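Local coordinates for protein tonb-dependent siderophore receptor (Acinetobacter baumannii, PDB 5FR8) that probably takes up iron across the outer membrane by binding iron-chelating siderophores, possibly including ferric enterobactin, at residues P619-N624 and F641-R646; G582-L587 and N599-M604. One frame throughout, in Å; residues are numbered along the deposited sequence.

Contact 1. Residues P619-N624 and F641-R646; sequences PIYTIN and FTQYGR. With C8E ((hydroxyethyloxy)tri(ethyloxy)octane), chain C.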
loop_
_atom_site.group_PDB
_atom_site.type_symbol
_atom_site.label_atom_id
_atom_site.label_comp_id
_atom_site.label_asym_id
_atom_site.label_seq_id
_atom_site.Cartn_x
_atom_site.Cartn_y
_atom_site.Cartn_z
ATOM N N PRO A 619 4.121 -11.119 -11.044
ATOM C CA PRO A 619 4.721 -12.259 -11.714
ATOM C C PRO A 619 4.019 -13.546 -11.270
ATOM O O PRO A 619 3.549 -13.624 -10.162
ATOM C CB PRO A 619 6.183 -12.219 -11.238
ATOM C CG PRO A 619 6.412 -10.815 -10.784
ATOM C CD PRO A 619 5.092 -10.380 -10.219
ATOM N N ILE A 620 3.943 -14.525 -12.152
ATOM C CA ILE A 620 3.297 -15.772 -11.844
ATOM C C ILE A 620 4.081 -16.514 -10.764
ATOM O O ILE A 620 3.483 -17.208 -9.924
ATOM C CB ILE A 620 3.123 -16.641 -13.107
ATOM C CG1 ILE A 620 2.326 -17.893 -12.778
ATOM C CG2 ILE A 620 4.458 -17.016 -13.727
ATOM C CD1 ILE A 620 1.953 -18.667 -14.014
ATOM N N TYR A 621 5.412 -16.363 -10.775
ATOM C CA TYR A 621 6.239 -16.819 -9.651
ATOM C C TYR A 621 7.305 -15.775 -9.302
ATOM O O TYR A 621 7.670 -14.917 -10.115
ATOM C CB TYR A 621 6.859 -18.180 -9.930
ATOM C CG TYR A 621 8.053 -18.176 -10.857
ATOM C CD1 TYR A 621 9.315 -17.835 -10.401
ATOM C CD2 TYR A 621 7.929 -18.565 -12.182
ATOM C CE1 TYR A 621 10.414 -17.840 -11.252
ATOM C CE2 TYR A 621 9.018 -18.579 -13.036
ATOM C CZ TYR A 621 10.255 -18.211 -12.564
ATOM O OH TYR A 621 11.340 -18.240 -13.414
ATOM N N THR A 622 7.777 -15.830 -8.069
ATOM C CA THR A 622 8.823 -14.941 -7.615
ATOM C C THR A 622 9.668 -15.645 -6.589
ATOM O O THR A 622 9.136 -16.043 -5.551
ATOM C CB THR A 622 8.236 -13.732 -6.898
ATOM O OG1 THR A 622 7.306 -13.066 -7.756
ATOM C CG2 THR A 622 9.338 -12.793 -6.510
ATOM N N ILE A 623 10.964 -15.791 -6.874
ATOM C CA ILE A 623 11.891 -16.458 -5.963
ATOM C C ILE A 623 12.874 -15.453 -5.387
ATOM O O ILE A 623 13.375 -14.604 -6.111
ATOM C CB ILE A 623 12.697 -17.530 -6.694
ATOM C CG1 ILE A 623 11.773 -18.633 -7.166
ATOM C CG2 ILE A 623 13.771 -18.130 -5.799
ATOM C CD1 ILE A 623 12.451 -19.564 -8.125
ATOM N N ASN A 624 13.145 -15.545 -4.083
ATOM C CA ASN A 624 14.084 -14.630 -3.443
ATOM C C ASN A 624 15.137 -15.378 -2.657
ATOM O O ASN A 624 14.842 -16.408 -2.032
ATOM C CB ASN A 624 13.361 -13.682 -2.498
ATOM C CG ASN A 624 12.483 -12.692 -3.221
ATOM O OD1 ASN A 624 12.921 -11.602 -3.624
ATOM N ND2 ASN A 624 11.221 -13.065 -3.392
ATOM N N PHE A 641 19.414 -12.052 -4.429
ATOM C CA PHE A 641 19.058 -12.495 -5.788
ATOM C C PHE A 641 17.563 -12.707 -5.825
ATOM O O PHE A 641 16.960 -13.250 -4.897
ATOM C CB PHE A 641 19.781 -13.788 -6.151
ATOM C CG PHE A 641 19.444 -14.339 -7.514
ATOM C CD1 PHE A 641 20.056 -13.833 -8.664
ATOM C CD2 PHE A 641 18.578 -15.426 -7.650
ATOM C CE1 PHE A 641 19.776 -14.368 -9.917
ATOM C CE2 PHE A 641 18.298 -15.966 -8.905
ATOM C CZ PHE A 641 18.898 -15.435 -10.037
ATOM N N THR A 642 16.966 -12.250 -6.900
ATOM C CA THR A 642 15.547 -12.330 -7.036
ATOM C C THR A 642 15.260 -12.742 -8.458
ATOM O O THR A 642 15.926 -12.291 -9.378
ATOM C CB THR A 642 14.903 -10.977 -6.739
ATOM O OG1 THR A 642 15.026 -10.709 -5.343
ATOM C CG2 THR A 642 13.445 -10.990 -7.115
ATOM N N GLN A 643 14.250 -13.581 -8.617
ATOM C CA GLN A 643 13.921 -14.147 -9.898
ATOM C C GLN A 643 12.410 -14.032 -10.076
ATOM O O GLN A 643 11.626 -14.406 -9.183
ATOM C CB GLN A 643 14.413 -15.591 -9.932
ATOM C CG GLN A 643 13.936 -16.445 -11.093
ATOM C CD GLN A 643 14.530 -17.847 -11.044
ATOM O OE1 GLN A 643 15.205 -18.206 -10.077
ATOM N NE2 GLN A 643 14.271 -18.650 -12.076
ATOM N N TYR A 644 12.017 -13.466 -11.213
ATOM C CA TYR A 644 10.619 -13.219 -11.508
ATOM C C TYR A 644 10.231 -14.033 -12.714
ATOM O O TYR A 644 10.847 -13.903 -13.762
ATOM C CB TYR A 644 10.386 -11.749 -11.890
ATOM C CG TYR A 644 10.812 -10.710 -10.898
ATOM C CD1 TYR A 644 10.174 -10.587 -9.648
ATOM C CD2 TYR A 644 11.825 -9.827 -11.214
ATOM C CE1 TYR A 644 10.577 -9.628 -8.721
ATOM C CE2 TYR A 644 12.232 -8.850 -10.310
ATOM C CZ TYR A 644 11.605 -8.760 -9.071
ATOM O OH TYR A 644 12.006 -7.805 -8.206
ATOM N N GLY A 645 9.199 -14.862 -12.578
ATOM C CA GLY A 645 8.527 -15.445 -13.740
ATOM C C GLY A 645 7.711 -14.388 -14.493
ATOM O O GLY A 645 7.855 -13.181 -14.254
ATOM N N ARG A 646 6.826 -14.845 -15.375
ATOM C CA ARG A 646 6.212 -13.983 -16.384
ATOM C C ARG A 646 5.008 -13.168 -15.878
ATOM O O ARG A 646 4.056 -13.712 -15.283
ATOM C CB ARG A 646 5.809 -14.827 -17.597
ATOM C CG ARG A 646 6.883 -15.825 -18.039
ATOM C CD ARG A 646 6.340 -16.901 -18.971
ATOM N NE ARG A 646 6.321 -16.452 -20.363
ATOM C CZ ARG A 646 5.217 -16.241 -21.092
ATOM N NH1 ARG A 646 4.002 -16.461 -20.575
ATOM N NH2 ARG A 646 5.325 -15.817 -22.355
HETATM C C1 C8E C . 11.242 -24.323 0.265
HETATM C C2 C8E C . 11.264 -23.024 -0.557
HETATM C C3 C8E C . 12.637 -22.320 -0.656
HETATM C C4 C8E C . 12.920 -21.661 -2.023
HETATM C C5 C8E C . 14.431 -21.489 -2.306
HETATM C C6 C8E C . 15.152 -22.815 -2.596
HETATM C C7 C8E C . 16.550 -22.636 -3.196
HETATM C C8 C8E C . 17.670 -23.353 -2.403
HETATM O O9 C8E C . 18.902 -22.596 -2.556
HETATM C C10 C8E C . 19.769 -22.701 -1.404
HETATM C C11 C8E C . 21.105 -21.962 -1.623
HETATM O O12 C8E C . 20.918 -20.644 -2.171
HETATM C C13 C8E C . 22.115 -20.114 -2.817
HETATM C C14 C8E C . 21.975 -18.597 -3.068
HETATM O O15 C8E C . 22.970 -18.080 -3.971
HETATM C C16 C8E C . 22.598 -18.076 -5.379
HETATM C C17 C8E C . 23.683 -18.694 -6.320
HETATM O O18 C8E C . 23.346 -18.440 -7.698
HETATM C C19 C8E C . 23.550 -17.043 -8.075
HETATM C C20 C8E C . 22.855 -16.589 -9.385
HETATM O O21 C8E C . 23.530 -15.494 -10.091
#
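The backbone oxygen of Q643 accepts two groups from the facing strand. I623 N bonds to Q643 O at 2.8 Å, and T622 CA makes a weaker CA-H...O contact with the same atom. The return bond, Q643 N to I623 O, closes the hydrogen-bonded pair. The two strands form an antiparallel beta hairpin in the transmembrane barrel of a TonB-dependent receptor. Q643, I623 and Y621 stand on the face that looks out of the barrel. Y621 CG sits between the backbone N and the carbonyl carbon (chi1 77°), which turns the ring across to the other strand and over G645. G645 CA lies 3.5 Å from the centroid of the Y621 ring, a CH-pi contact over the ring face, resembling the aromatic rescue of glycine. Q643 meets this ring at the edge through CG. Its chain is extended, and NE2 donates to Y621 OH at 3.2 Å, with the hydroxyl tilted 31° out of the amide plane. I623 CD1 lies alongside the other arm of the amide, OE1. On the inner face, Y644 packs against P619 and T622 obliquely, and plug residues such as N69 and R63 touch this side. N624 and T642 also point inward, side by side. N624 ND2 is held by N599 OD1, while T642 OG1 donates to N624 OD1 at 2.9 Å, tilted 35° from the carbonyl plane.

Contact 2. Residues G582-L587 and N599-M604; sequences GFEGSL and NFTYMM. With C8E ((hydroxyethyloxy)tri(ethyloxy)octane), chain C.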
loop_
_atom_site.group_PDB
_atom_site.type_symbol
_atom_site.label_atom_id
_atom_site.label_comp_id
_atom_site.label_asym_id
_atom_site.label_seq_id
_atom_site.Cartn_x
_atom_site.Cartn_y
_atom_site.Cartn_z
ATOM N N GLY A 582 -2.613 -19.652 -4.527
ATOM C CA GLY A 582 -1.196 -19.872 -4.756
ATOM C C GLY A 582 -0.496 -20.587 -3.626
ATOM O O GLY A 582 -1.130 -21.047 -2.665
ATOM N N PHE A 583 0.828 -20.644 -3.725
ATOM C CA PHE A 583 1.662 -21.264 -2.693
ATOM C C PHE A 583 2.786 -20.316 -2.263
ATOM O O PHE A 583 3.338 -19.578 -3.066
ATOM C CB PHE A 583 2.256 -22.537 -3.225
ATOM C CG PHE A 583 1.292 -23.678 -3.260
ATOM C CD1 PHE A 583 0.397 -23.827 -4.316
ATOM C CD2 PHE A 583 1.291 -24.623 -2.248
ATOM C CE1 PHE A 583 -0.486 -24.888 -4.352
ATOM C CE2 PHE A 583 0.409 -25.690 -2.278
ATOM C CZ PHE A 583 -0.481 -25.819 -3.333
ATOM N N GLU A 584 3.095 -20.317 -0.983
ATOM C CA GLU A 584 4.241 -19.602 -0.460
ATOM C C GLU A 584 5.099 -20.693 0.152
ATOM O O GLU A 584 4.582 -21.624 0.787
ATOM C CB GLU A 584 3.838 -18.618 0.649
ATOM C CG GLU A 584 3.101 -17.338 0.241
ATOM C CD GLU A 584 2.732 -16.465 1.444
ATOM O OE1 GLU A 584 2.974 -16.892 2.614
ATOM O OE2 GLU A 584 2.194 -15.352 1.225
ATOM N N GLY A 585 6.405 -20.595 -0.033
ATOM C CA GLY A 585 7.326 -21.422 0.724
ATOM C C GLY A 585 8.462 -20.539 1.168
ATOM O O GLY A 585 8.700 -19.468 0.606
ATOM N N SER A 586 9.168 -20.987 2.188
ATOM C CA SER A 586 10.348 -20.285 2.665
ATOM C C SER A 586 11.358 -21.326 3.130
ATOM O O SER A 586 10.982 -22.438 3.509
ATOM C CB SER A 586 9.972 -19.366 3.816
ATOM O OG SER A 586 9.277 -20.086 4.820
ATOM N N LEU A 587 12.636 -20.967 3.091
ATOM C CA LEU A 587 13.692 -21.888 3.476
ATOM C C LEU A 587 14.828 -21.163 4.165
ATOM O O LEU A 587 15.395 -20.212 3.609
ATOM C CB LEU A 587 14.246 -22.580 2.244
ATOM C CG LEU A 587 15.566 -23.307 2.454
ATOM C CD1 LEU A 587 15.324 -24.522 3.314
ATOM C CD2 LEU A 587 16.178 -23.704 1.122
ATOM N N ASN A 599 12.947 -17.618 -0.219
ATOM C CA ASN A 599 11.542 -17.944 -0.391
ATOM C C ASN A 599 11.149 -18.018 -1.867
ATOM O O ASN A 599 11.877 -17.580 -2.781
ATOM C CB ASN A 599 10.672 -16.912 0.305
ATOM C CG ASN A 599 10.711 -15.560 -0.372
ATOM O OD1 ASN A 599 10.186 -15.387 -1.482
ATOM N ND2 ASN A 599 11.324 -14.583 0.296
ATOM N N PHE A 600 9.965 -18.556 -2.080
ATOM C CA PHE A 600 9.357 -18.532 -3.377
ATOM C C PHE A 600 7.874 -18.351 -3.135
ATOM O O PHE A 600 7.380 -18.514 -2.004
ATOM C CB PHE A 600 9.622 -19.819 -4.132
ATOM C CG PHE A 600 8.623 -20.916 -3.850
ATOM C CD1 PHE A 600 7.438 -20.994 -4.562
ATOM C CD2 PHE A 600 8.880 -21.864 -2.885
ATOM C CE1 PHE A 600 6.520 -21.973 -4.307
ATOM C CE2 PHE A 600 7.970 -22.874 -2.634
ATOM C CZ PHE A 600 6.787 -22.926 -3.351
ATOM N N THR A 601 7.175 -17.985 -4.202
ATOM C CA THR A 601 5.751 -17.733 -4.153
ATOM C C THR A 601 5.289 -18.103 -5.538
ATOM O O THR A 601 5.902 -17.671 -6.515
ATOM C CB THR A 601 5.463 -16.234 -3.854
ATOM O OG1 THR A 601 6.005 -15.874 -2.565
ATOM C CG2 THR A 601 3.961 -15.952 -3.887
ATOM N N TYR A 602 4.242 -18.912 -5.645
ATOM C CA TYR A 602 3.718 -19.284 -6.963
ATOM C C TYR A 602 2.263 -18.940 -6.994
ATOM O O TYR A 602 1.537 -19.214 -6.042
ATOM C CB TYR A 602 3.864 -20.763 -7.233
ATOM C CG TYR A 602 3.269 -21.188 -8.563
ATOM C CD1 TYR A 602 3.939 -20.930 -9.752
ATOM C CD2 TYR A 602 2.049 -21.860 -8.635
ATOM C CE1 TYR A 602 3.415 -21.321 -10.971
ATOM C CE2 TYR A 602 1.511 -22.251 -9.856
ATOM C CZ TYR A 602 2.200 -21.981 -11.016
ATOM O OH TYR A 602 1.686 -22.356 -12.238
ATOM N N MET A 603 1.835 -18.341 -8.091
ATOM C CA MET A 603 0.544 -17.685 -8.163
ATOM C C MET A 603 -0.294 -18.440 -9.177
ATOM O O MET A 603 -0.094 -18.310 -10.392
ATOM C CB MET A 603 0.764 -16.227 -8.580
ATOM C CG MET A 603 -0.328 -15.249 -8.178
ATOM S SD MET A 603 -0.524 -14.953 -6.411
ATOM C CE MET A 603 0.987 -14.088 -5.989
ATOM N N MET A 604 -1.193 -19.279 -8.661
ATOM C CA MET A 604 -1.982 -20.206 -9.472
ATOM C C MET A 604 -3.161 -19.491 -10.064
ATOM O O MET A 604 -3.611 -19.859 -11.118
ATOM C CB MET A 604 -2.548 -21.352 -8.627
ATOM C CG MET A 604 -1.666 -22.570 -8.509
ATOM S SD MET A 604 -2.457 -23.983 -7.669
ATOM C CE MET A 604 -2.760 -23.302 -6.040
HETATM C C1 C8E C . 11.242 -24.323 0.265
HETATM C C2 C8E C . 11.264 -23.024 -0.557
HETATM C C3 C8E C . 12.637 -22.320 -0.656
HETATM C C4 C8E C . 12.920 -21.661 -2.023
HETATM C C5 C8E C . 14.431 -21.489 -2.306
HETATM C C6 C8E C . 15.152 -22.815 -2.596
HETATM C C7 C8E C . 16.550 -22.636 -3.196
HETATM C C8 C8E C . 17.670 -23.353 -2.403
HETATM O O9 C8E C . 18.902 -22.596 -2.556
HETATM C C10 C8E C . 19.769 -22.701 -1.404
HETATM C C11 C8E C . 21.105 -21.962 -1.623
HETATM O O12 C8E C . 20.918 -20.644 -2.171
HETATM C C13 C8E C . 22.115 -20.114 -2.817
HETATM C C14 C8E C . 21.975 -18.597 -3.068
HETATM O O15 C8E C . 22.970 -18.080 -3.971
HETATM C C16 C8E C . 22.598 -18.076 -5.379
HETATM C C17 C8E C . 23.683 -18.694 -6.320
HETATM O O18 C8E C . 23.346 -18.440 -7.698
HETATM C C19 C8E C . 23.550 -17.043 -8.075
HETATM C C20 C8E C . 22.855 -16.589 -9.385
HETATM O O21 C8E C . 23.530 -15.494 -10.091
#
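F600 lays one face of its ring over the backbone of G585, its cross-strand partner. G585 N lies 3.8 Å above the ring plane, offset toward the rim, and F600 CE2 comes 3.7 Å from G585 CA. With chi1 at 87° the F600 ring folds back over the neighbouring strand instead of standing out from the sheet. It is an aromatic rescue of glycine within an antiparallel beta hairpin of the barrel wall. The detergent C8E meets the same ring at its edge, in plane, through C2, as expected for a surface that faces lipid. F583 stands on this outer face too. Its CB meets F600 CE1 loosely at 4.4 Å. Farther out, at the edge of its ring, F583 meets M604 in a Met-aromatic contact: SD lies in the ring plane, 5.3 Å from the centroid. The methionine chain bends at chi3 (-62°), which brings CE to the CD1 and CE1 side of the ring. Two hydrogen-bonded pairs, F583 with Y602 and G585 with F600, hold the backbones. E584, N599 and T601 turn inward to the plug: E584 OE2 forms salt bridges with R88 and R139, N599 ND2 bonds to R64 O, and T601 OG1 bonds to G67 N. Strand 582-587 pairs on its far side with strand 525-541, where W531 meets F583 edge-to-face, and strand 599-604 pairs with strand 621-630.

How the contacts relate
Contacts 1 and 2 are successive hairpins of one barrel wall, with centres about 10 Å apart. Strands 594-608 and 621-630 join them: I620 O and M603 N, and N624 N and N599 O, are probable hydrogen bonds at 2.7 Å. Both are partly buried. Each has an outer, more exposed face with an aromatic ring over glycine, and a buried inner face toward the plug. The outer face of contact 1 carries an amide-to-hydroxyl bond, while contact 2 relies on aromatic and sulfur groups. Inside, contact 1 has a side-chain bond between its own strands and packs against the plug. Contact 2 sends salt bridges and hydrogen bonds to plug residues. N624 and N599 link the two. C8E touches both outer faces.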